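Local coordinates for protein pyridoxine 4-oxidase (Mesorhizobium loti, PDB 4HA6) that oxidises the 4-position alcohol of pyridoxine, using FAD as cofactor, as a member of the GMC oxidoreductase family, at residues 63-68 / 386-391; 290-295 / 363-368; 297-302 / 341-346; 301-306 / 417-422. All coordinates share one frame; numbering follows the deposited sequence.

Contact 1: 63-68 / 386-391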
loop_
_atom_site.group_PDB
_atom_site.type_symbol
_atom_site.label_atom_id
_atom_site.label_comp_id
_atom_site.label_asym_id
_atom_site.label_seq_id
_atom_site.Cartn_x
_atom_site.Cartn_y
_atom_site.Cartn_z
ATOM N N GLU A 63 4.481 -17.984 -1.469
ATOM C CA GLU A 63 4.756 -19.204 -2.232
ATOM C C GLU A 63 5.602 -18.897 -3.473
ATOM O O GLU A 63 5.620 -17.761 -3.955
ATOM C CB GLU A 63 3.453 -19.852 -2.681
ATOM C CG GLU A 63 2.541 -20.299 -1.523
ATOM C CD GLU A 63 3.227 -21.287 -0.596
ATOM O OE1 GLU A 63 3.647 -20.881 0.518
ATOM O OE2 GLU A 63 3.346 -22.467 -0.985
ATOM N N ALA A 64 6.296 -19.908 -3.994
ATOM C CA ALA A 64 6.945 -19.802 -5.306
ATOM C C ALA A 64 5.933 -19.360 -6.367
ATOM O O ALA A 64 4.821 -19.875 -6.389
ATOM C CB ALA A 64 7.562 -21.148 -5.699
ATOM N N GLN A 65 6.305 -18.424 -7.248
ATOM C CA GLN A 65 5.369 -17.957 -8.290
ATOM C C GLN A 65 5.731 -18.414 -9.698
ATOM O O GLN A 65 6.729 -17.950 -10.262
ATOM C CB GLN A 65 5.274 -16.427 -8.304
ATOM C CG GLN A 65 4.727 -15.829 -7.032
ATOM C CD GLN A 65 3.288 -16.213 -6.795
ATOM O OE1 GLN A 65 2.397 -15.759 -7.503
ATOM N NE2 GLN A 65 3.052 -17.045 -5.799
ATOM N N ALA A 66 4.893 -19.279 -10.270
ATOM C CA ALA A 66 5.090 -19.811 -11.620
ATOM C C ALA A 66 5.200 -18.699 -12.665
ATOM O O ALA A 66 5.929 -18.828 -13.664
ATOM C CB ALA A 66 3.948 -20.762 -11.977
ATOM N N GLY A 67 4.481 -17.608 -12.432
ATOM C CA GLY A 67 4.504 -16.478 -13.351
ATOM C C GLY A 67 5.722 -15.582 -13.183
ATOM O O GLY A 67 5.954 -14.701 -14.017
ATOM N N THR A 68 6.497 -15.776 -12.112
ATOM C CA THR A 68 7.749 -15.018 -11.969
ATOM C C THR A 68 8.931 -15.967 -11.842
ATOM O O THR A 68 9.699 -15.889 -10.874
ATOM C CB THR A 68 7.738 -14.029 -10.762
ATOM O OG1 THR A 68 7.887 -14.760 -9.536
ATOM C CG2 THR A 68 6.444 -13.225 -10.729
ATOM N N PRO A 386 0.269 -14.550 -4.329
ATOM C CA PRO A 386 -0.189 -13.352 -5.029
ATOM C C PRO A 386 -0.598 -13.634 -6.483
ATOM O O PRO A 386 -1.184 -12.739 -7.085
ATOM C CB PRO A 386 1.038 -12.422 -4.992
ATOM C CG PRO A 386 2.212 -13.336 -4.742
ATOM C CD PRO A 386 1.674 -14.444 -3.898
ATOM N N ALA A 387 -0.296 -14.824 -7.015
ATOM C CA ALA A 387 -0.607 -15.180 -8.415
ATOM C C ALA A 387 -0.035 -14.168 -9.401
ATOM O O ALA A 387 -0.707 -13.756 -10.353
ATOM C CB ALA A 387 -2.114 -15.329 -8.626
ATOM N N TYR A 388 1.214 -13.773 -9.178
ATOM C CA TYR A 388 1.830 -12.740 -10.005
ATOM C C TYR A 388 1.873 -13.168 -11.475
ATOM O O TYR A 388 2.183 -14.327 -11.788
ATOM C CB TYR A 388 3.252 -12.436 -9.525
ATOM C CG TYR A 388 3.402 -11.615 -8.259
ATOM C CD1 TYR A 388 4.417 -11.913 -7.355
ATOM C CD2 TYR A 388 2.584 -10.511 -7.987
ATOM C CE1 TYR A 388 4.614 -11.167 -6.215
ATOM C CE2 TYR A 388 2.774 -9.746 -6.821
ATOM C CZ TYR A 388 3.796 -10.093 -5.943
ATOM O OH TYR A 388 4.038 -9.385 -4.784
ATOM N N LEU A 389 1.567 -12.226 -12.365
ATOM C CA LEU A 389 1.647 -12.446 -13.816
ATOM C C LEU A 389 0.901 -13.683 -14.323
ATOM O O LEU A 389 1.409 -14.388 -15.200
ATOM C CB LEU A 389 3.112 -12.525 -14.261
ATOM C CG LEU A 389 3.834 -11.214 -14.620
ATOM C CD1 LEU A 389 3.123 -9.978 -14.069
ATOM C CD2 LEU A 389 5.299 -11.251 -14.184
ATOM N N GLN A 390 -0.293 -13.949 -13.801
ATOM C CA GLN A 390 -0.981 -15.178 -14.201
ATOM C C GLN A 390 -1.935 -14.974 -15.392
ATOM O O GLN A 390 -2.369 -15.934 -16.031
ATOM C CB GLN A 390 -1.692 -15.814 -13.005
ATOM C CG GLN A 390 -1.606 -17.355 -12.964
ATOM C CD GLN A 390 -0.172 -17.878 -12.814
ATOM O OE1 GLN A 390 0.348 -17.986 -11.705
ATOM N NE2 GLN A 390 0.466 -18.203 -13.936
ATOM N N THR A 391 -2.258 -13.725 -15.693
ATOM C CA THR A 391 -3.175 -13.448 -16.781
ATOM C C THR A 391 -2.408 -13.013 -18.022
ATOM O O THR A 391 -1.285 -12.493 -17.927
ATOM C CB THR A 391 -4.190 -12.357 -16.387
ATOM O OG1 THR A 391 -3.497 -11.125 -16.090
ATOM C CG2 THR A 391 -4.997 -12.810 -15.173
HETATM O O HOH W 1 2.344 -16.595 -10.374
#
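Gln65 OE1 accepts a hydrogen bond from the backbone N of Tyr388 at 2.9 Å. The N-H lies in the carbonyl plane of the amide, and the bond is moderately straight, 150° at the hydrogen. Tyr388 is the second residue of a type II beta turn from Ala387 to Gln390. The turn follows strand 383-385 of this GMC oxidoreductase and leads to helix 392-409, so the bond ties the 63-68 loop to the turn before the helix. The chain of Gln65 folds back at chi2 (-65°), which brings its amide beside the Pro386 ring, with NE2 3.5 Å from Pro386 CD. The other end of the amide is also held. NE2 donates to Glu63 O at 3.2 Å, almost straight, and to Asp385 OD2, so the flat group has little freedom to turn. A water joins the two backbones. It accepts from Gly67 N at 3.1 Å and sits near Tyr388 O and Gln390 OE1, with more acceptors around it than it has protons. Gly67 has no side chain, and its CA comes within 3.5 Å of Tyr388 O in a CA-H...O contact. The Tyr388 ring carries Pro386 CB over one face, and its plane is nearly perpendicular to the Gln65 amide. Its OH is hydrogen-bonded to Asp291, just ahead of strand 293-302. Thr68 directs its OG1 to His73. The Thr68 methyl CG2 packs 3.5 Å from Tyr388 CB and 4.1 Å from Leu389 CD2.

Contact 2: 290-295 / 363-368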
loop_
_atom_site.group_PDB
_atom_site.type_symbol
_atom_site.label_atom_id
_atom_site.label_comp_id
_atom_site.label_asym_id
_atom_site.label_seq_id
_atom_site.Cartn_x
_atom_site.Cartn_y
_atom_site.Cartn_z
ATOM N N GLN A 290 -4.553 -8.669 -4.175
ATOM C CA GLN A 290 -3.858 -7.950 -5.252
ATOM C C GLN A 290 -2.579 -7.291 -4.750
ATOM O O GLN A 290 -2.461 -6.985 -3.570
ATOM C CB GLN A 290 -4.771 -6.864 -5.830
ATOM C CG GLN A 290 -6.020 -7.414 -6.494
ATOM C CD GLN A 290 -7.114 -6.376 -6.568
ATOM O OE1 GLN A 290 -6.992 -5.384 -7.296
ATOM N NE2 GLN A 290 -8.168 -6.568 -5.773
ATOM N N ASP A 291 -1.646 -7.028 -5.662
ATOM C CA ASP A 291 -0.426 -6.299 -5.330
ATOM C C ASP A 291 0.117 -5.702 -6.626
ATOM O O ASP A 291 -0.270 -6.130 -7.723
ATOM C CB ASP A 291 0.600 -7.233 -4.682
ATOM C CG ASP A 291 1.922 -6.533 -4.327
ATOM O OD1 ASP A 291 1.913 -5.315 -3.996
ATOM O OD2 ASP A 291 2.976 -7.220 -4.364
ATOM N N HIS A 292 0.971 -4.686 -6.509
ATOM C CA HIS A 292 1.633 -4.112 -7.688
ATOM C C HIS A 292 3.002 -4.763 -7.810
ATOM O O HIS A 292 3.603 -5.124 -6.797
ATOM C CB HIS A 292 1.831 -2.597 -7.541
ATOM C CG HIS A 292 0.630 -1.769 -7.887
ATOM N ND1 HIS A 292 0.132 -0.801 -7.041
ATOM C CD2 HIS A 292 -0.141 -1.729 -9.000
ATOM C CE1 HIS A 292 -0.910 -0.214 -7.608
ATOM N NE2 HIS A 292 -1.095 -0.761 -8.798
ATOM N N LEU A 293 3.485 -4.905 -9.045
ATOM C CA LEU A 293 4.860 -5.306 -9.313
ATOM C C LEU A 293 5.648 -4.163 -9.956
ATOM O O LEU A 293 5.076 -3.313 -10.664
ATOM C CB LEU A 293 4.893 -6.511 -10.261
ATOM C CG LEU A 293 4.434 -7.841 -9.678
ATOM C CD1 LEU A 293 4.203 -8.856 -10.792
ATOM C CD2 LEU A 293 5.488 -8.346 -8.696
ATOM N N LEU A 294 6.960 -4.150 -9.711
ATOM C CA LEU A 294 7.871 -3.311 -10.484
ATOM C C LEU A 294 8.989 -4.180 -11.043
ATOM O O LEU A 294 9.559 -5.003 -10.323
ATOM C CB LEU A 294 8.463 -2.201 -9.622
ATOM C CG LEU A 294 7.503 -1.080 -9.230
ATOM C CD1 LEU A 294 8.145 -0.113 -8.250
ATOM C CD2 LEU A 294 7.036 -0.347 -10.482
ATOM N N GLY A 295 9.307 -3.997 -12.322
ATOM C CA GLY A 295 10.425 -4.689 -12.917
ATOM C C GLY A 295 11.719 -4.036 -12.463
ATOM O O GLY A 295 11.927 -2.829 -12.670
ATOM N N THR A 363 -0.411 -0.900 -13.870
ATOM C CA THR A 363 -1.088 -0.166 -12.798
ATOM C C THR A 363 -2.323 -0.847 -12.252
ATOM O O THR A 363 -2.725 -0.568 -11.115
ATOM C CB THR A 363 -1.490 1.242 -13.248
ATOM O OG1 THR A 363 -2.140 1.162 -14.522
ATOM C CG2 THR A 363 -0.266 2.139 -13.353
ATOM N N HIS A 364 -2.947 -1.714 -13.053
ATOM C CA HIS A 364 -4.188 -2.379 -12.636
ATOM C C HIS A 364 -4.148 -3.871 -13.002
ATOM O O HIS A 364 -4.843 -4.307 -13.924
ATOM C CB HIS A 364 -5.390 -1.694 -13.300
ATOM C CG HIS A 364 -5.501 -0.235 -12.982
ATOM N ND1 HIS A 364 -4.863 0.737 -13.721
ATOM C CD2 HIS A 364 -6.129 0.416 -11.969
ATOM C CE1 HIS A 364 -5.125 1.926 -13.204
ATOM N NE2 HIS A 364 -5.881 1.758 -12.131
ATOM N N PRO A 365 -3.329 -4.666 -12.286
ATOM C CA PRO A 365 -3.234 -6.099 -12.623
ATOM C C PRO A 365 -4.585 -6.795 -12.499
ATOM O O PRO A 365 -5.366 -6.469 -11.580
ATOM C CB PRO A 365 -2.271 -6.655 -11.559
ATOM C CG PRO A 365 -2.300 -5.638 -10.420
ATOM C CD PRO A 365 -2.509 -4.305 -11.115
ATOM N N THR A 366 -4.862 -7.717 -13.418
ATOM C CA THR A 366 -6.114 -8.459 -13.384
ATOM C C THR A 366 -5.947 -9.792 -12.691
ATOM O O THR A 366 -6.944 -10.423 -12.363
ATOM C CB THR A 366 -6.746 -8.665 -14.793
ATOM O OG1 THR A 366 -5.894 -9.487 -15.599
ATOM C CG2 THR A 366 -6.943 -7.337 -15.474
ATOM N N SER A 367 -4.701 -10.228 -12.466
ATOM C CA SER A 367 -4.464 -11.431 -11.658
ATOM C C SER A 367 -5.002 -11.246 -10.237
ATOM O O SER A 367 -5.108 -10.118 -9.735
ATOM C CB SER A 367 -2.970 -11.786 -11.601
ATOM O OG SER A 367 -2.431 -11.921 -12.908
ATOM N N ARG A 368 -5.353 -12.359 -9.597
ATOM C CA ARG A 368 -5.931 -12.324 -8.256
ATOM C C ARG A 368 -5.420 -13.520 -7.472
ATOM O O ARG A 368 -5.440 -14.650 -7.975
ATOM C CB ARG A 368 -7.459 -12.359 -8.324
ATOM C CG ARG A 368 -8.107 -11.109 -8.915
ATOM C CD ARG A 368 -7.900 -9.897 -7.992
ATOM N NE ARG A 368 -8.635 -8.720 -8.461
ATOM C CZ ARG A 368 -8.222 -7.912 -9.435
ATOM N NH1 ARG A 368 -7.070 -8.139 -10.067
ATOM N NH2 ARG A 368 -8.961 -6.862 -9.779
HETATM O O HOH W 2 -5.835 -4.552 -9.444
HETATM O O HOH W 3 -2.762 -8.758 -8.332
#
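Gln290 lays its side-chain amide flat on the guanidinium of Arg368. The two planes are 5° apart, and Gln290 CD stands 3.3 Å above the centre of the group. This is a parallel stack with no hydrogen bond between the two side chains. It joins the chain leading into strand 293-302 to the loop after strand 355-362; these two strands are neighbours in the antiparallel sheet of this GMC oxidoreductase. The Gln290 chain is extended beyond CG (chi2 158°), which carries the amide out over Arg368. Its polar ends bond to the 482-484 loop: OE1 accepts from Leu484 N, and NE2 donates to Pro482 O. A water also donates to OE1 at 2.6 Å and to Pro365 O at 2.9 Å, linking the segments. Arg368 is held in turn by its own loop, since NH1 donates to Pro365 O and to Ser367 O, each at 2.8 Å. Pro365 packs on the 291-292 backbone and the His292 ring, its CG 3.4 Å from Asp291 O. His292 NE2 donates to Thr363 O at 2.8 Å. The oxygen lies in the ring plane, but the N-H comes from above the carbonyl plane of Thr363. ND1 on the same ring is hydrogen-bonded to His446, which lines the pyridoxamine pocket. Bonds at both nitrogens fix the ring rotation of His292, which is consistent with a second-shell histidine helping to place His446 beside the ligand.

Contact 3: 297-302 / 341-346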
loop_
_atom_site.group_PDB
_atom_site.type_symbol
_atom_site.label_atom_id
_atom_site.label_comp_id
_atom_site.label_asym_id
_atom_site.label_seq_id
_atom_site.Cartn_x
_atom_site.Cartn_y
_atom_site.Cartn_z
ATOM N N GLY A 297 15.467 -4.438 -13.155
ATOM C CA GLY A 297 14.875 -3.221 -13.697
ATOM C C GLY A 297 15.491 -2.927 -15.048
ATOM O O GLY A 297 16.381 -3.655 -15.498
ATOM N N ASN A 298 15.007 -1.887 -15.717
ATOM C CA ASN A 298 15.665 -1.399 -16.929
ATOM C C ASN A 298 16.939 -0.674 -16.441
ATOM O O ASN A 298 16.927 0.540 -16.202
ATOM C CB ASN A 298 14.703 -0.458 -17.673
ATOM C CG ASN A 298 15.163 -0.107 -19.076
ATOM O OD1 ASN A 298 14.633 0.828 -19.690
ATOM N ND2 ASN A 298 16.131 -0.858 -19.602
ATOM N N LEU A 299 18.015 -1.446 -16.254
ATOM C CA LEU A 299 19.240 -1.005 -15.579
ATOM C C LEU A 299 20.215 -0.352 -16.561
ATOM O O LEU A 299 20.548 -0.954 -17.589
ATOM C CB LEU A 299 19.927 -2.228 -14.957
ATOM C CG LEU A 299 20.772 -2.153 -13.681
ATOM C CD1 LEU A 299 22.129 -2.870 -13.864
ATOM C CD2 LEU A 299 20.934 -0.733 -13.148
ATOM N N TYR A 300 20.683 0.855 -16.235
ATOM C CA TYR A 300 21.621 1.601 -17.097
ATOM C C TYR A 300 22.956 1.897 -16.419
ATOM O O TYR A 300 22.999 2.442 -15.309
ATOM C CB TYR A 300 21.002 2.938 -17.536
ATOM C CG TYR A 300 19.796 2.772 -18.419
ATOM C CD1 TYR A 300 19.935 2.722 -19.801
ATOM C CD2 TYR A 300 18.514 2.633 -17.872
ATOM C CE1 TYR A 300 18.828 2.552 -20.633
ATOM C CE2 TYR A 300 17.396 2.463 -18.697
ATOM C CZ TYR A 300 17.567 2.423 -20.076
ATOM O OH TYR A 300 16.482 2.257 -20.910
ATOM N N ALA A 301 24.053 1.567 -17.093
ATOM C CA ALA A 301 25.364 2.005 -16.629
ATOM C C ALA A 301 25.407 3.525 -16.749
ATOM O O ALA A 301 24.970 4.081 -17.767
ATOM C CB ALA A 301 26.471 1.369 -17.475
ATOM N N ALA A 302 25.924 4.205 -15.728
ATOM C CA ALA A 302 25.985 5.669 -15.777
ATOM C C ALA A 302 27.299 6.176 -16.366
ATOM O O ALA A 302 28.361 5.595 -16.126
ATOM C CB ALA A 302 25.739 6.277 -14.407
ATOM N N PRO A 341 20.629 1.951 -8.218
ATOM C CA PRO A 341 20.715 0.874 -9.221
ATOM C C PRO A 341 19.972 -0.408 -8.796
ATOM O O PRO A 341 20.597 -1.444 -8.575
ATOM C CB PRO A 341 22.222 0.613 -9.322
ATOM C CG PRO A 341 22.769 1.036 -7.971
ATOM C CD PRO A 341 21.924 2.216 -7.559
ATOM N N ILE A 342 18.646 -0.331 -8.714
ATOM C CA ILE A 342 17.823 -1.396 -8.144
ATOM C C ILE A 342 17.588 -2.600 -9.077
ATOM O O ILE A 342 17.052 -2.452 -10.168
ATOM C CB ILE A 342 16.468 -0.814 -7.675
ATOM C CG1 ILE A 342 16.694 0.167 -6.516
ATOM C CG2 ILE A 342 15.496 -1.924 -7.296
ATOM C CD1 ILE A 342 15.419 0.722 -5.898
ATOM N N VAL A 343 17.998 -3.792 -8.648
ATOM C CA VAL A 343 17.709 -5.004 -9.414
ATOM C C VAL A 343 17.165 -6.083 -8.485
ATOM O O VAL A 343 17.385 -6.023 -7.271
ATOM C CB VAL A 343 18.956 -5.553 -10.145
ATOM C CG1 VAL A 343 19.591 -4.478 -11.019
ATOM C CG2 VAL A 343 19.970 -6.094 -9.146
ATOM N N SER A 344 16.456 -7.066 -9.045
ATOM C CA SER A 344 15.969 -8.196 -8.245
ATOM C C SER A 344 17.131 -9.108 -7.867
ATOM O O SER A 344 18.261 -8.893 -8.315
ATOM C CB SER A 344 14.935 -9.008 -9.031
ATOM O OG SER A 344 15.569 -9.748 -10.064
ATOM N N GLU A 345 16.861 -10.129 -7.056
ATOM C CA GLU A 345 17.896 -11.097 -6.701
ATOM C C GLU A 345 18.389 -11.907 -7.904
ATOM O O GLU A 345 19.424 -12.564 -7.817
ATOM C CB GLU A 345 17.423 -12.043 -5.593
ATOM C CG GLU A 345 16.591 -13.219 -6.083
ATOM C CD GLU A 345 15.161 -12.838 -6.470
ATOM O OE1 GLU A 345 14.776 -11.656 -6.324
ATOM O OE2 GLU A 345 14.418 -13.736 -6.921
ATOM N N SER A 346 17.660 -11.857 -9.019
ATOM C CA SER A 346 18.057 -12.567 -10.230
ATOM C C SER A 346 19.276 -11.960 -10.939
ATOM O O SER A 346 19.798 -12.557 -11.883
ATOM C CB SER A 346 16.900 -12.625 -11.232
ATOM O OG SER A 346 15.719 -13.115 -10.638
#
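Gly297 and Val343 bring their CA atoms to 5.4 Å, and Leu299 lies farther from Pro341, 6.8 Å between CA atoms; the chains run in roughly opposite senses and diverge, without pairing as strands. No hydrogen bond crosses between them. Residues 297-302 belong to strand 293-302 of the antiparallel sheet of the enzyme, and 341-346 is a loop joining two other strands of that sheet, 333-338 and 355-362. The loop passes over the strand and meets it through apolar side chains. A cis peptide bond precedes Gly297, whose lack of a side chain lets the loop backbone come close. Ile342 O does not bond to the strand but accepts from Ser357 OG. Leu299 has the largest share of the buried surface. Its torsions are unusual (chi1 -149°, chi2 -131°), and they place its branch point against the loop. Strand 355-362 adds Ala355 and Ser357 to the surroundings of this leucine, and Pro350 also touches it. The end of the Ile342 side chain leads off from the strand, and lies about 6 Å from the bound pyridoxamine (nearest atoms). Leu299 CD2 lies 4.3 Å from Pro341 CB, and Leu299 CG is 3.7 Å from Val343 CG1.

Contact 4: 301-306 / 417-422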
loop_
_atom_site.group_PDB
_atom_site.type_symbol
_atom_site.label_atom_id
_atom_site.label_comp_id
_atom_site.label_asym_id
_atom_site.label_seq_id
_atom_site.Cartn_x
_atom_site.Cartn_y
_atom_site.Cartn_z
ATOM N N ALA A 301 24.053 1.567 -17.093
ATOM C CA ALA A 301 25.364 2.005 -16.629
ATOM C C ALA A 301 25.407 3.525 -16.749
ATOM O O ALA A 301 24.970 4.081 -17.767
ATOM C CB ALA A 301 26.471 1.369 -17.475
ATOM N N ALA A 302 25.924 4.205 -15.728
ATOM C CA ALA A 302 25.985 5.669 -15.777
ATOM C C ALA A 302 27.299 6.176 -16.366
ATOM O O ALA A 302 28.361 5.595 -16.126
ATOM C CB ALA A 302 25.739 6.277 -14.407
ATOM N N ARG A 303 27.204 7.273 -17.118
ATOM C CA ARG A 303 28.337 7.900 -17.798
ATOM C C ARG A 303 29.192 8.682 -16.799
ATOM O O ARG A 303 30.326 9.062 -17.093
ATOM C CB ARG A 303 27.819 8.854 -18.889
ATOM C CG ARG A 303 28.846 9.210 -19.954
ATOM C CD ARG A 303 28.270 10.169 -20.986
ATOM N NE ARG A 303 27.792 11.358 -20.326
ATOM C CZ ARG A 303 28.531 12.440 -20.123
ATOM N NH1 ARG A 303 29.789 12.507 -20.568
ATOM N NH2 ARG A 303 27.999 13.463 -19.485
ATOM N N LYS A 304 28.628 8.938 -15.625
ATOM C CA LYS A 304 29.332 9.652 -14.566
ATOM C C LYS A 304 28.710 9.274 -13.220
ATOM O O LYS A 304 27.634 8.683 -13.198
ATOM C CB LYS A 304 29.267 11.152 -14.825
ATOM C CG LYS A 304 27.882 11.730 -15.019
ATOM C CD LYS A 304 28.021 13.059 -15.754
ATOM C CE LYS A 304 26.775 13.912 -15.683
ATOM N NZ LYS A 304 27.077 15.253 -16.286
ATOM N N PRO A 305 29.389 9.579 -12.096
ATOM C CA PRO A 305 28.860 9.159 -10.787
ATOM C C PRO A 305 27.422 9.604 -10.476
ATOM O O PRO A 305 27.115 10.793 -10.528
ATOM C CB PRO A 305 29.822 9.827 -9.797
ATOM C CG PRO A 305 31.113 9.925 -10.544
ATOM C CD PRO A 305 30.736 10.182 -11.980
ATOM N N VAL A 306 26.561 8.646 -10.141
ATOM C CA VAL A 306 25.193 8.932 -9.697
ATOM C C VAL A 306 25.172 9.315 -8.211
ATOM O O VAL A 306 25.437 8.478 -7.347
ATOM C CB VAL A 306 24.267 7.710 -9.904
ATOM C CG1 VAL A 306 22.873 8.004 -9.373
ATOM C CG2 VAL A 306 24.209 7.333 -11.368
ATOM N N TRP A 417 23.516 11.242 -18.726
ATOM C CA TRP A 417 23.680 10.286 -17.627
ATOM C C TRP A 417 23.986 8.876 -18.101
ATOM O O TRP A 417 24.678 8.120 -17.409
ATOM C CB TRP A 417 22.429 10.268 -16.739
ATOM C CG TRP A 417 22.317 11.486 -15.918
ATOM C CD1 TRP A 417 21.618 12.626 -16.216
ATOM C CD2 TRP A 417 22.950 11.719 -14.661
ATOM N NE1 TRP A 417 21.785 13.554 -15.211
ATOM C CE2 TRP A 417 22.599 13.016 -14.244
ATOM C CE3 TRP A 417 23.786 10.953 -13.847
ATOM C CZ2 TRP A 417 23.052 13.561 -13.044
ATOM C CZ3 TRP A 417 24.230 11.489 -12.661
ATOM C CH2 TRP A 417 23.863 12.778 -12.266
ATOM N N ARG A 418 23.464 8.535 -19.280
ATOM C CA ARG A 418 23.462 7.163 -19.772
ATOM C C ARG A 418 24.782 6.814 -20.445
ATOM O O ARG A 418 25.208 7.498 -21.371
ATOM C CB ARG A 418 22.295 6.977 -20.769
ATOM C CG ARG A 418 22.149 5.562 -21.326
ATOM C CD ARG A 418 21.102 5.489 -22.462
ATOM N NE ARG A 418 21.508 6.288 -23.623
ATOM C CZ ARG A 418 20.943 7.440 -23.977
ATOM N NH1 ARG A 418 19.925 7.927 -23.277
ATOM N NH2 ARG A 418 21.383 8.103 -25.036
ATOM N N GLU A 419 25.437 5.753 -19.988
ATOM C CA GLU A 419 26.592 5.236 -20.723
ATOM C C GLU A 419 26.071 4.184 -21.710
ATOM O O GLU A 419 26.343 4.249 -22.914
ATOM C CB GLU A 419 27.654 4.674 -19.760
ATOM C CG GLU A 419 28.641 3.683 -20.372
ATOM C CD GLU A 419 29.740 4.343 -21.185
ATOM O OE1 GLU A 419 29.765 5.593 -21.277
ATOM O OE2 GLU A 419 30.587 3.600 -21.730
ATOM N N ARG A 420 25.283 3.244 -21.190
ATOM C CA ARG A 420 24.596 2.242 -22.005
ATOM C C ARG A 420 23.634 1.440 -21.129
ATOM O O ARG A 420 23.744 1.453 -19.894
ATOM C CB ARG A 420 25.592 1.276 -22.645
ATOM C CG ARG A 420 26.325 0.418 -21.623
ATOM C CD ARG A 420 27.002 -0.781 -22.280
ATOM N NE ARG A 420 27.468 -1.750 -21.289
ATOM C CZ ARG A 420 28.573 -1.599 -20.563
ATOM N NH1 ARG A 420 29.324 -0.514 -20.714
ATOM N NH2 ARG A 420 28.930 -2.529 -19.682
ATOM N N GLU A 421 22.702 0.733 -21.769
ATOM C CA GLU A 421 21.785 -0.150 -21.054
ATOM C C GLU A 421 22.518 -1.418 -20.650
ATOM O O GLU A 421 23.226 -2.018 -21.467
ATOM C CB GLU A 421 20.594 -0.520 -21.944
ATOM C CG GLU A 421 19.476 -1.282 -21.240
ATOM C CD GLU A 421 18.371 -1.724 -22.199
ATOM O OE1 GLU A 421 17.374 -0.991 -22.355
ATOM O OE2 GLU A 421 18.496 -2.812 -22.795
ATOM N N LEU A 422 22.366 -1.819 -19.392
ATOM C CA LEU A 422 22.873 -3.112 -18.943
ATOM C C LEU A 422 21.769 -4.188 -19.047
ATOM O O LEU A 422 22.022 -5.306 -19.486
ATOM C CB LEU A 422 23.426 -3.007 -17.513
ATOM C CG LEU A 422 24.559 -1.981 -17.317
ATOM C CD1 LEU A 422 24.933 -1.778 -15.840
ATOM C CD2 LEU A 422 25.792 -2.385 -18.114
#
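Ala301 uses both its backbone groups across the contact. Its N donates to Arg420 O at 2.8 Å, nearly in line with the carbonyl bond though bent at the hydrogen (134°). Its O accepts from Glu419 N, also at 2.8 Å. Arg303 N then donates to Trp417 O at 2.7 Å, close to straight (170°) though from above the carbonyl plane. Ala302 CA adds a CA-H...O contact to the same oxygen at 3.2 Å. Ala302 itself pairs on its other side with Ser354. Three charged side chains have partners outside the two segments. Arg303 NH2 donates to Gly416 O, and Arg418 NH1 to Arg411 O and Gly409 O. Glu421 forms a salt bridge with Arg406 and accepts from Asn298. Arg303 and Glu419 have opposite charges, but their charged atoms do not meet. The Trp417 ring swings back along the 303-306 loop. Pro305 O lies at its edge, 3.7 Å from CZ3, and Val306 packs near the same corner. Lys304 NZ stands above the six-membered ring, but at 5.5 Å from its centroid the attraction is weak at most. Pro152, Leu153 and Ala156 of helix 152-163 also pack on the indole. At the other end Leu422 CG rests 3.9 Å from Ala301 CB. Glu419 and Arg420 both lie opposite Ala301, which shifts the register by one: a classic beta bulge in an antiparallel pair.

How the contacts relate
From the N terminus, the 63-68 loop comes first and closes the longest loop, 318 residues later, in contact 1. Contact 2 is nested inside it, and contact 3 inside contact 2. Contact 4 starts at the end of the same strand, 293-302, and shares Ala301 and Ala302 with contact 3. Its partner lies beyond the other three, so it crosses contacts 1 and 2. Contacts 1 and 2 touch, for example at Thr391 and Thr366. Contacts 3 and 4 meet through Leu299 O and Leu422 N. Contacts 3 and 4 join strand 293-302, and contact 2 the chain leading into it, to three later parts of the chain. Contact 1 ties an N-terminal loop to the turn ahead of helix 392-409.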